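Salt-tolerant glutaminase (PDB 3AGD) probably catalyses the hydrolysis of L-glutamine to L-glutamate and ammonium, and belongs to the glutaminase family. Local coordinates at residues Arg336-Leu344 with Asp419-Glu427; Ile404-Val414 with Val437-Leu448. All blocks are in the same frame, centred on the assembly; numbering follows the deposited sequence.

Contact 1 of 2, residues Arg336-Leu344 with Asp419-Glu427; sequences RFGGAEAVL and DVGRRLIAE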
loop_
_atom_site.group_PDB
_atom_site.type_symbol
_atom_site.label_atom_id
_atom_site.label_comp_id
_atom_site.label_asym_id
_atom_site.label_seq_id
_atom_site.Cartn_x
_atom_site.Cartn_y
_atom_site.Cartn_z
ATOM N N ARG A 336 -0.271 13.692 -6.409
ATOM C CA ARG A 336 0.586 12.790 -7.162
ATOM C C ARG A 336 -0.296 12.280 -8.299
ATOM O O ARG A 336 -1.237 12.969 -8.695
ATOM C CB ARG A 336 1.068 11.651 -6.264
ATOM C CG ARG A 336 1.949 12.146 -5.112
ATOM C CD ARG A 336 2.167 11.087 -4.042
ATOM N NE ARG A 336 3.430 10.361 -4.174
ATOM C CZ ARG A 336 3.757 9.596 -5.208
ATOM N NH1 ARG A 336 2.915 9.455 -6.217
ATOM N NH2 ARG A 336 4.919 8.955 -5.226
ATOM N N PHE A 337 -0.023 11.093 -8.827
ATOM C CA PHE A 337 -0.846 10.591 -9.923
ATOM C C PHE A 337 -2.341 10.633 -9.623
ATOM O O PHE A 337 -3.119 11.186 -10.397
ATOM C CB PHE A 337 -0.486 9.155 -10.289
ATOM C CG PHE A 337 -1.349 8.595 -11.385
ATOM C CD1 PHE A 337 -1.076 8.883 -12.722
ATOM C CD2 PHE A 337 -2.482 7.846 -11.079
ATOM C CE1 PHE A 337 -1.925 8.430 -13.739
ATOM C CE2 PHE A 337 -3.337 7.391 -12.090
ATOM C CZ PHE A 337 -3.056 7.685 -13.420
ATOM N N GLY A 338 -2.729 10.031 -8.501
ATOM C CA GLY A 338 -4.128 9.975 -8.112
ATOM C C GLY A 338 -4.898 11.280 -8.163
ATOM O O GLY A 338 -5.987 11.345 -8.742
ATOM N N GLY A 339 -4.349 12.315 -7.538
ATOM C CA GLY A 339 -5.013 13.604 -7.534
ATOM C C GLY A 339 -4.994 14.263 -8.901
ATOM O O GLY A 339 -5.983 14.863 -9.318
ATOM N N ALA A 340 -3.870 14.149 -9.603
ATOM C CA ALA A 340 -3.740 14.748 -10.926
ATOM C C ALA A 340 -4.751 14.155 -11.910
ATOM O O ALA A 340 -5.305 14.868 -12.744
ATOM C CB ALA A 340 -2.320 14.558 -11.448
ATOM N N GLU A 341 -4.983 12.849 -11.807
ATOM C CA GLU A 341 -5.937 12.162 -12.676
ATOM C C GLU A 341 -7.307 12.803 -12.464
ATOM O O GLU A 341 -8.045 13.057 -13.417
ATOM C CB GLU A 341 -5.984 10.670 -12.315
ATOM C CG GLU A 341 -6.783 9.769 -13.264
ATOM C CD GLU A 341 -8.290 9.953 -13.154
ATOM O OE1 GLU A 341 -8.790 10.138 -12.025
ATOM O OE2 GLU A 341 -8.976 9.893 -14.196
ATOM N N ALA A 342 -7.628 13.071 -11.202
ATOM C CA ALA A 342 -8.898 13.683 -10.840
ATOM C C ALA A 342 -8.977 15.114 -11.361
ATOM O O ALA A 342 -10.029 15.552 -11.828
ATOM C CB ALA A 342 -9.070 13.664 -9.331
ATOM N N VAL A 343 -7.867 15.843 -11.274
ATOM C CA VAL A 343 -7.831 17.220 -11.754
ATOM C C VAL A 343 -8.077 17.248 -13.261
ATOM O O VAL A 343 -8.844 18.070 -13.755
ATOM C CB VAL A 343 -6.479 17.890 -11.437
ATOM C CG1 VAL A 343 -6.423 19.287 -12.054
ATOM C CG2 VAL A 343 -6.300 17.981 -9.929
ATOM N N LEU A 344 -7.437 16.337 -13.986
ATOM C CA LEU A 344 -7.622 16.262 -15.428
ATOM C C LEU A 344 -9.076 15.925 -15.771
ATOM O O LEU A 344 -9.607 16.391 -16.783
ATOM C CB LEU A 344 -6.686 15.215 -16.031
ATOM C CG LEU A 344 -5.204 15.595 -15.999
ATOM C CD1 LEU A 344 -4.374 14.454 -16.576
ATOM C CD2 LEU A 344 -4.985 16.882 -16.797
ATOM N N ASP A 419 6.529 15.350 -9.484
ATOM C CA ASP A 419 6.742 15.660 -10.890
ATOM C C ASP A 419 5.683 15.113 -11.831
ATOM O O ASP A 419 5.376 15.743 -12.840
ATOM C CB ASP A 419 8.128 15.194 -11.335
ATOM C CG ASP A 419 9.238 16.032 -10.726
ATOM O OD1 ASP A 419 8.934 17.136 -10.221
ATOM O OD2 ASP A 419 10.409 15.597 -10.763
ATOM N N VAL A 420 5.124 13.951 -11.512
ATOM C CA VAL A 420 4.096 13.368 -12.366
ATOM C C VAL A 420 2.845 14.239 -12.379
ATOM O O VAL A 420 2.330 14.571 -13.443
ATOM C CB VAL A 420 3.711 11.947 -11.903
ATOM C CG1 VAL A 420 2.478 11.453 -12.676
ATOM C CG2 VAL A 420 4.879 11.003 -12.134
ATOM N N GLY A 421 2.355 14.604 -11.199
ATOM C CA GLY A 421 1.169 15.439 -11.133
ATOM C C GLY A 421 1.454 16.778 -11.783
ATOM O O GLY A 421 0.594 17.386 -12.413
ATOM N N ARG A 422 2.695 17.219 -11.624
ATOM C CA ARG A 422 3.182 18.476 -12.161
ATOM C C ARG A 422 3.188 18.445 -13.698
ATOM O O ARG A 422 2.858 19.432 -14.348
ATOM C CB ARG A 422 4.585 18.713 -11.595
ATOM C CG ARG A 422 5.224 20.025 -11.934
ATOM C CD ARG A 422 6.555 20.175 -11.196
ATOM N NE ARG A 422 6.398 20.597 -9.805
ATOM C CZ ARG A 422 6.743 19.867 -8.747
ATOM N NH1 ARG A 422 7.264 18.657 -8.905
ATOM N NH2 ARG A 422 6.587 20.359 -7.524
ATOM N N ARG A 423 3.547 17.302 -14.273
ATOM C CA ARG A 423 3.578 17.146 -15.724
ATOM C C ARG A 423 2.167 16.978 -16.294
ATOM O O ARG A 423 1.845 17.517 -17.354
ATOM C CB ARG A 423 4.424 15.929 -16.101
ATOM C CG ARG A 423 4.320 15.518 -17.561
ATOM C CD ARG A 423 4.937 14.149 -17.785
ATOM N NE ARG A 423 4.303 13.130 -16.952
ATOM C CZ ARG A 423 4.624 11.841 -16.967
ATOM N NH1 ARG A 423 5.576 11.400 -17.777
ATOM N NH2 ARG A 423 3.994 10.991 -16.167
ATOM N N LEU A 424 1.330 16.221 -15.594
ATOM C CA LEU A 424 -0.038 15.992 -16.041
ATOM C C LEU A 424 -0.863 17.278 -16.031
ATOM O O LEU A 424 -1.570 17.570 -16.992
ATOM C CB LEU A 424 -0.716 14.931 -15.165
ATOM C CG LEU A 424 -0.190 13.501 -15.335
ATOM C CD1 LEU A 424 -0.832 12.574 -14.308
ATOM C CD2 LEU A 424 -0.496 13.022 -16.747
ATOM N N ILE A 425 -0.771 18.047 -14.951
ATOM C CA ILE A 425 -1.527 19.291 -14.846
ATOM C C ILE A 425 -1.059 20.339 -15.862
ATOM O O ILE A 425 -1.872 21.085 -16.413
ATOM C CB ILE A 425 -1.425 19.875 -13.428
ATOM C CG1 ILE A 425 -2.115 18.931 -12.440
ATOM C CG2 ILE A 425 -2.060 21.263 -13.380
ATOM C CD1 ILE A 425 -2.085 19.408 -10.995
ATOM N N ALA A 426 0.246 20.393 -16.112
ATOM C CA ALA A 426 0.798 21.349 -17.067
ATOM C C ALA A 426 0.239 21.054 -18.459
ATOM O O ALA A 426 -0.088 21.969 -19.217
ATOM C CB ALA A 426 2.329 21.264 -17.077
ATOM N N GLU A 427 0.135 19.770 -18.782
ATOM C CA GLU A 427 -0.395 19.328 -20.068
ATOM C C GLU A 427 -1.881 19.665 -20.165
ATOM O O GLU A 427 -2.358 20.127 -21.202
ATOM C CB GLU A 427 -0.198 17.818 -20.221
ATOM C CG GLU A 427 -0.815 17.210 -21.478
ATOM C CD GLU A 427 -0.211 17.758 -22.760
ATOM O OE1 GLU A 427 1.029 17.861 -22.840
ATOM O OE2 GLU A 427 -0.974 18.072 -23.695
#
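Leu424 reaches from helix 419-427 into the side of helix 337-344, where it touches one residue on each of three successive levels. Its CB lies 3.9 Å from CD1 of Leu344. Beyond CG, which stands anti to the carbonyl carbon (chi1 -70°), the two methyls part company: CD1 comes 3.8 Å from CB of Ala340 and 4.0 Å from CD1 of Phe337, approaching that ring obliquely, while CD2 stays near Leu344 CD1. The two leucines cross at about a right angle, and the other methyl of Leu344, CD2, rests 3.5 Å from the backbone O of Leu424.

Small residues bring the backbones close at the start of the helices. Gly421 presents its bare CA to Ala340 CB at 3.6 Å; having no CB, it keeps clear of the backbone O of Arg336, the N-cap residue, which lies 4.2 Å from Gly421 CA. On one flank Val420 CG1 meets the edge of the Phe337 ring near its plane; on the other, Ile425 CG1 packs 4.3 Å from Val343 CG1. No hydrogen bond crosses the interface, as suits aliphatic and aromatic groups. Phe302 and Leu304 of the second subunit also pack against Phe337. The axes run almost parallel, 11° apart and 8.4 Å at closest approach, as expected of neighbouring helices lying along one sheet in an alpha/beta STAS domain.

Contact 2 of 2, residues Ile404-Val414 with Val437-Leu448; sequences IRTVVLNLARV and VRVEVEDPERIL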
loop_
_atom_site.group_PDB
_atom_site.type_symbol
_atom_site.label_atom_id
_atom_site.label_comp_id
_atom_site.label_asym_id
_atom_site.label_seq_id
_atom_site.Cartn_x
_atom_site.Cartn_y
_atom_site.Cartn_z
ATOM N N ILE A 404 -17.150 29.008 -21.572
ATOM C CA ILE A 404 -16.232 29.276 -20.479
ATOM C C ILE A 404 -15.055 30.008 -21.125
ATOM O O ILE A 404 -14.480 29.521 -22.099
ATOM C CB ILE A 404 -15.754 27.958 -19.820
ATOM C CG1 ILE A 404 -16.943 27.270 -19.138
ATOM C CG2 ILE A 404 -14.644 28.242 -18.801
ATOM C CD1 ILE A 404 -16.631 25.917 -18.525
ATOM N N ARG A 405 -14.717 31.186 -20.606
ATOM C CA ARG A 405 -13.611 31.966 -21.165
ATOM C C ARG A 405 -12.372 31.985 -20.276
ATOM O O ARG A 405 -11.243 32.075 -20.765
ATOM C CB ARG A 405 -14.073 33.403 -21.457
ATOM C CG ARG A 405 -15.092 33.479 -22.588
ATOM C CD ARG A 405 -15.504 34.906 -22.956
ATOM N NE ARG A 405 -16.140 34.896 -24.269
ATOM C CZ ARG A 405 -17.447 35.002 -24.485
ATOM N NH1 ARG A 405 -18.290 35.152 -23.472
ATOM N NH2 ARG A 405 -17.915 34.911 -25.723
ATOM N N THR A 406 -12.576 31.895 -18.970
ATOM C CA THR A 406 -11.451 31.904 -18.051
ATOM C C THR A 406 -11.586 30.873 -16.940
ATOM O O THR A 406 -12.661 30.675 -16.375
ATOM C CB THR A 406 -11.265 33.298 -17.407
ATOM O OG1 THR A 406 -10.972 34.261 -18.428
ATOM C CG2 THR A 406 -10.118 33.279 -16.411
ATOM N N VAL A 407 -10.476 30.209 -16.648
ATOM C CA VAL A 407 -10.427 29.225 -15.585
ATOM C C VAL A 407 -9.322 29.666 -14.642
ATOM O O VAL A 407 -8.164 29.788 -15.043
ATOM C CB VAL A 407 -10.106 27.799 -16.119
ATOM C CG1 VAL A 407 -9.785 26.860 -14.954
ATOM C CG2 VAL A 407 -11.300 27.248 -16.894
ATOM N N VAL A 408 -9.692 29.946 -13.399
ATOM C CA VAL A 408 -8.718 30.344 -12.393
ATOM C C VAL A 408 -8.290 29.050 -11.701
ATOM O O VAL A 408 -9.111 28.377 -11.080
ATOM C CB VAL A 408 -9.344 31.296 -11.348
ATOM C CG1 VAL A 408 -8.316 31.672 -10.297
ATOM C CG2 VAL A 408 -9.872 32.544 -12.037
ATOM N N LEU A 409 -7.017 28.689 -11.838
ATOM C CA LEU A 409 -6.495 27.475 -11.217
ATOM C C LEU A 409 -5.746 27.859 -9.939
ATOM O O LEU A 409 -4.588 28.271 -9.997
ATOM C CB LEU A 409 -5.538 26.760 -12.177
ATOM C CG LEU A 409 -5.575 25.226 -12.223
ATOM C CD1 LEU A 409 -4.317 24.714 -12.916
ATOM C CD2 LEU A 409 -5.666 24.653 -10.818
ATOM N N ASN A 410 -6.402 27.715 -8.793
ATOM C CA ASN A 410 -5.795 28.074 -7.512
ATOM C C ASN A 410 -5.162 26.887 -6.774
ATOM O O ASN A 410 -5.840 25.910 -6.440
ATOM C CB ASN A 410 -6.841 28.741 -6.617
ATOM C CG ASN A 410 -6.252 29.251 -5.322
ATOM O OD1 ASN A 410 -5.802 28.473 -4.479
ATOM N ND2 ASN A 410 -6.242 30.571 -5.159
ATOM N N LEU A 411 -3.863 26.998 -6.501
ATOM C CA LEU A 411 -3.105 25.945 -5.829
ATOM C C LEU A 411 -2.707 26.288 -4.384
ATOM O O LEU A 411 -1.903 25.579 -3.774
ATOM C CB LEU A 411 -1.836 25.641 -6.634
ATOM C CG LEU A 411 -1.975 25.525 -8.156
ATOM C CD1 LEU A 411 -0.607 25.312 -8.769
ATOM C CD2 LEU A 411 -2.905 24.387 -8.514
ATOM N N ALA A 412 -3.268 27.362 -3.837
ATOM C CA ALA A 412 -2.936 27.778 -2.475
ATOM C C ALA A 412 -3.125 26.678 -1.433
ATOM O O ALA A 412 -2.326 26.561 -0.501
ATOM C CB ALA A 412 -3.756 29.008 -2.084
ATOM N N ARG A 413 -4.173 25.873 -1.589
ATOM C CA ARG A 413 -4.453 24.797 -0.639
ATOM C C ARG A 413 -3.672 23.519 -0.936
ATOM O O ARG A 413 -3.744 22.553 -0.178
ATOM C CB ARG A 413 -5.950 24.480 -0.623
ATOM C CG ARG A 413 -6.833 25.586 -0.062
ATOM C CD ARG A 413 -6.781 25.629 1.447
ATOM N NE ARG A 413 -7.653 26.667 1.993
ATOM C CZ ARG A 413 -7.911 26.817 3.288
ATOM N NH1 ARG A 413 -7.366 25.994 4.171
ATOM N NH2 ARG A 413 -8.710 27.793 3.704
ATOM N N VAL A 414 -2.938 23.499 -2.041
ATOM C CA VAL A 414 -2.153 22.322 -2.376
ATOM C C VAL A 414 -0.909 22.315 -1.491
ATOM O O VAL A 414 -0.169 23.300 -1.443
ATOM C CB VAL A 414 -1.733 22.326 -3.863
ATOM C CG1 VAL A 414 -0.795 21.158 -4.144
ATOM C CG2 VAL A 414 -2.967 22.221 -4.746
ATOM N N VAL A 437 -9.256 28.841 -24.064
ATOM C CA VAL A 437 -9.680 29.236 -22.725
ATOM C C VAL A 437 -8.508 29.891 -22.009
ATOM O O VAL A 437 -7.373 29.423 -22.098
ATOM C CB VAL A 437 -10.148 28.031 -21.876
ATOM C CG1 VAL A 437 -10.462 28.492 -20.444
ATOM C CG2 VAL A 437 -11.374 27.395 -22.511
ATOM N N ARG A 438 -8.783 30.981 -21.306
ATOM C CA ARG A 438 -7.736 31.672 -20.578
ATOM C C ARG A 438 -7.525 31.010 -19.226
ATOM O O ARG A 438 -8.472 30.801 -18.467
ATOM C CB ARG A 438 -8.100 33.140 -20.369
ATOM C CG ARG A 438 -7.228 33.808 -19.336
ATOM C CD ARG A 438 -7.576 35.265 -19.111
ATOM N NE ARG A 438 -6.678 35.818 -18.105
ATOM C CZ ARG A 438 -6.474 37.112 -17.907
ATOM N NH1 ARG A 438 -7.112 38.005 -18.650
ATOM N NH2 ARG A 438 -5.606 37.514 -16.987
ATOM N N VAL A 439 -6.276 30.691 -18.922
ATOM C CA VAL A 439 -5.964 30.061 -17.655
ATOM C C VAL A 439 -5.009 30.908 -16.830
ATOM O O VAL A 439 -3.896 31.195 -17.259
ATOM C CB VAL A 439 -5.310 28.684 -17.864
ATOM C CG1 VAL A 439 -5.087 28.012 -16.520
ATOM C CG2 VAL A 439 -6.178 27.828 -18.764
ATOM N N GLU A 440 -5.444 31.329 -15.652
ATOM C CA GLU A 440 -4.553 32.090 -14.801
ATOM C C GLU A 440 -4.321 31.269 -13.545
ATOM O O GLU A 440 -5.246 30.994 -12.778
ATOM C CB GLU A 440 -5.127 33.473 -14.490
ATOM C CG GLU A 440 -6.497 33.511 -13.879
ATOM C CD GLU A 440 -7.140 34.875 -14.067
ATOM O OE1 GLU A 440 -7.572 35.181 -15.202
ATOM O OE2 GLU A 440 -7.197 35.647 -13.087
ATOM N N VAL A 441 -3.073 30.847 -13.371
ATOM C CA VAL A 441 -2.686 30.022 -12.238
ATOM C C VAL A 441 -2.258 30.829 -11.018
ATOM O O VAL A 441 -1.237 31.518 -11.043
ATOM C CB VAL A 441 -1.529 29.067 -12.625
ATOM C CG1 VAL A 441 -1.251 28.098 -11.484
ATOM C CG2 VAL A 441 -1.875 28.312 -13.897
ATOM N N GLU A 442 -3.052 30.738 -9.955
ATOM C CA GLU A 442 -2.755 31.427 -8.707
ATOM C C GLU A 442 -1.936 30.433 -7.891
ATOM O O GLU A 442 -2.484 29.528 -7.259
ATOM C CB GLU A 442 -4.052 31.793 -7.987
ATOM C CG GLU A 442 -5.015 32.581 -8.868
ATOM C CD GLU A 442 -6.240 33.069 -8.122
ATOM O OE1 GLU A 442 -6.815 32.283 -7.338
ATOM O OE2 GLU A 442 -6.637 34.236 -8.329
ATOM N N ASP A 443 -0.619 30.613 -7.924
ATOM C CA ASP A 443 0.318 29.725 -7.249
ATOM C C ASP A 443 1.277 30.516 -6.353
ATOM O O ASP A 443 2.453 30.673 -6.677
ATOM C CB ASP A 443 1.091 28.949 -8.325
ATOM C CG ASP A 443 1.955 27.838 -7.761
ATOM O OD1 ASP A 443 1.758 27.449 -6.589
ATOM O OD2 ASP A 443 2.827 27.338 -8.508
ATOM N N PRO A 444 0.781 31.013 -5.206
ATOM C CA PRO A 444 1.598 31.792 -4.265
ATOM C C PRO A 444 2.969 31.201 -3.942
ATOM O O PRO A 444 3.981 31.889 -4.063
ATOM C CB PRO A 444 0.693 31.918 -3.034
ATOM C CG PRO A 444 -0.259 30.753 -3.164
ATOM C CD PRO A 444 -0.549 30.744 -4.639
ATOM N N GLU A 445 3.013 29.937 -3.534
ATOM C CA GLU A 445 4.291 29.302 -3.218
ATOM C C GLU A 445 4.898 28.626 -4.442
ATOM O O GLU A 445 5.779 27.778 -4.317
ATOM C CB GLU A 445 4.120 28.266 -2.104
ATOM C CG GLU A 445 4.121 28.847 -0.694
ATOM C CD GLU A 445 2.901 29.690 -0.406
ATOM O OE1 GLU A 445 1.777 29.148 -0.477
ATOM O OE2 GLU A 445 3.063 30.892 -0.106
ATOM N N ARG A 446 4.432 29.029 -5.622
ATOM C CA ARG A 446 4.876 28.463 -6.896
ATOM C C ARG A 446 5.458 27.055 -6.809
ATOM O O ARG A 446 6.674 26.857 -6.792
ATOM C CB ARG A 446 5.847 29.411 -7.621
ATOM C CG ARG A 446 6.978 30.005 -6.804
ATOM C CD ARG A 446 7.689 31.050 -7.658
ATOM N NE ARG A 446 8.789 31.722 -6.971
ATOM C CZ ARG A 446 9.525 32.687 -7.517
ATOM N NH1 ARG A 446 9.278 33.095 -8.755
ATOM N NH2 ARG A 446 10.511 33.246 -6.827
ATOM N N ILE A 447 4.553 26.081 -6.770
ATOM C CA ILE A 447 4.907 24.671 -6.681
ATOM C C ILE A 447 4.709 23.958 -8.017
ATOM O O ILE A 447 5.142 22.820 -8.192
ATOM C CB ILE A 447 4.034 23.956 -5.631
ATOM C CG1 ILE A 447 2.556 24.087 -6.016
ATOM C CG2 ILE A 447 4.279 24.555 -4.255
ATOM C CD1 ILE A 447 1.594 23.402 -5.059
ATOM N N LEU A 448 4.063 24.636 -8.959
ATOM C CA LEU A 448 3.785 24.049 -10.263
ATOM C C LEU A 448 4.980 23.929 -11.210
ATOM O O LEU A 448 5.161 22.896 -11.852
ATOM C CB LEU A 448 2.662 24.828 -10.959
ATOM C CG LEU A 448 1.489 23.972 -11.451
ATOM C CD1 LEU A 448 0.505 24.845 -12.206
ATOM C CD2 LEU A 448 1.993 22.856 -12.349
#
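Leu411, Glu442 and Leu409 bury the most surface where strands 406-411 and 438-442 pair in parallel within a right-handed beta-alpha-beta unit whose crossover is helix 419-434. Six backbone hydrogen bonds, Arg438 N to Arg405 O the first and Leu411 N to Glu442 O the last, keep Thr406 opposite Arg438. Leu409 points to the face that carries Val407, Val439 and Val441; its CB lies 4.3 Å from Val441 CG2, and Val429 of the crossover helix packs on it, a place suited to a branched apolar chain. Leu411 sends CD1 to Val441 CG1 at 3.9 Å and to Leu448 CD1 at 3.6 Å, meeting Leu448 at about a right angle, so that strand 406-411 also packs on the chain following strand 438-442.

Glu442 lies on the other, more polar face. With its chain extended beyond CG, its carboxylate passes over Val408 CG1, 3.3 Å from Glu442 CD, and reaches Asn410. This asparagine's OD1 accepts from Ala412 N in an Asx turn; its ND2 donates to Glu442 OE1 over 2.8 Å, nearly in the amide plane but on the anti side of the carboxylate, 30° out of its plane, the two planes standing 77° apart.

The segments of the two contacts alternate along the chain: strand 406-417 leads into helix 419-434, which leads into strand 438-442. Contact 1 packs that crossover helix against helix 337-349, whereas contact 2 pairs the two strands it connects; their centres are about 14 Å apart. Ile425, already part of contact 1, also places CG2 4.1 Å from Leu409 CD1 of contact 2. Past the end of strand 438-442, Arg422 NH2 and Ile447 O are 2.9 Å apart, a probable hydrogen bond. Both contacts lie away from the glutamate-binding residues such as Ser64 and Tyr191; contact 1 lies against the second subunit, which contact 2 hardly touches.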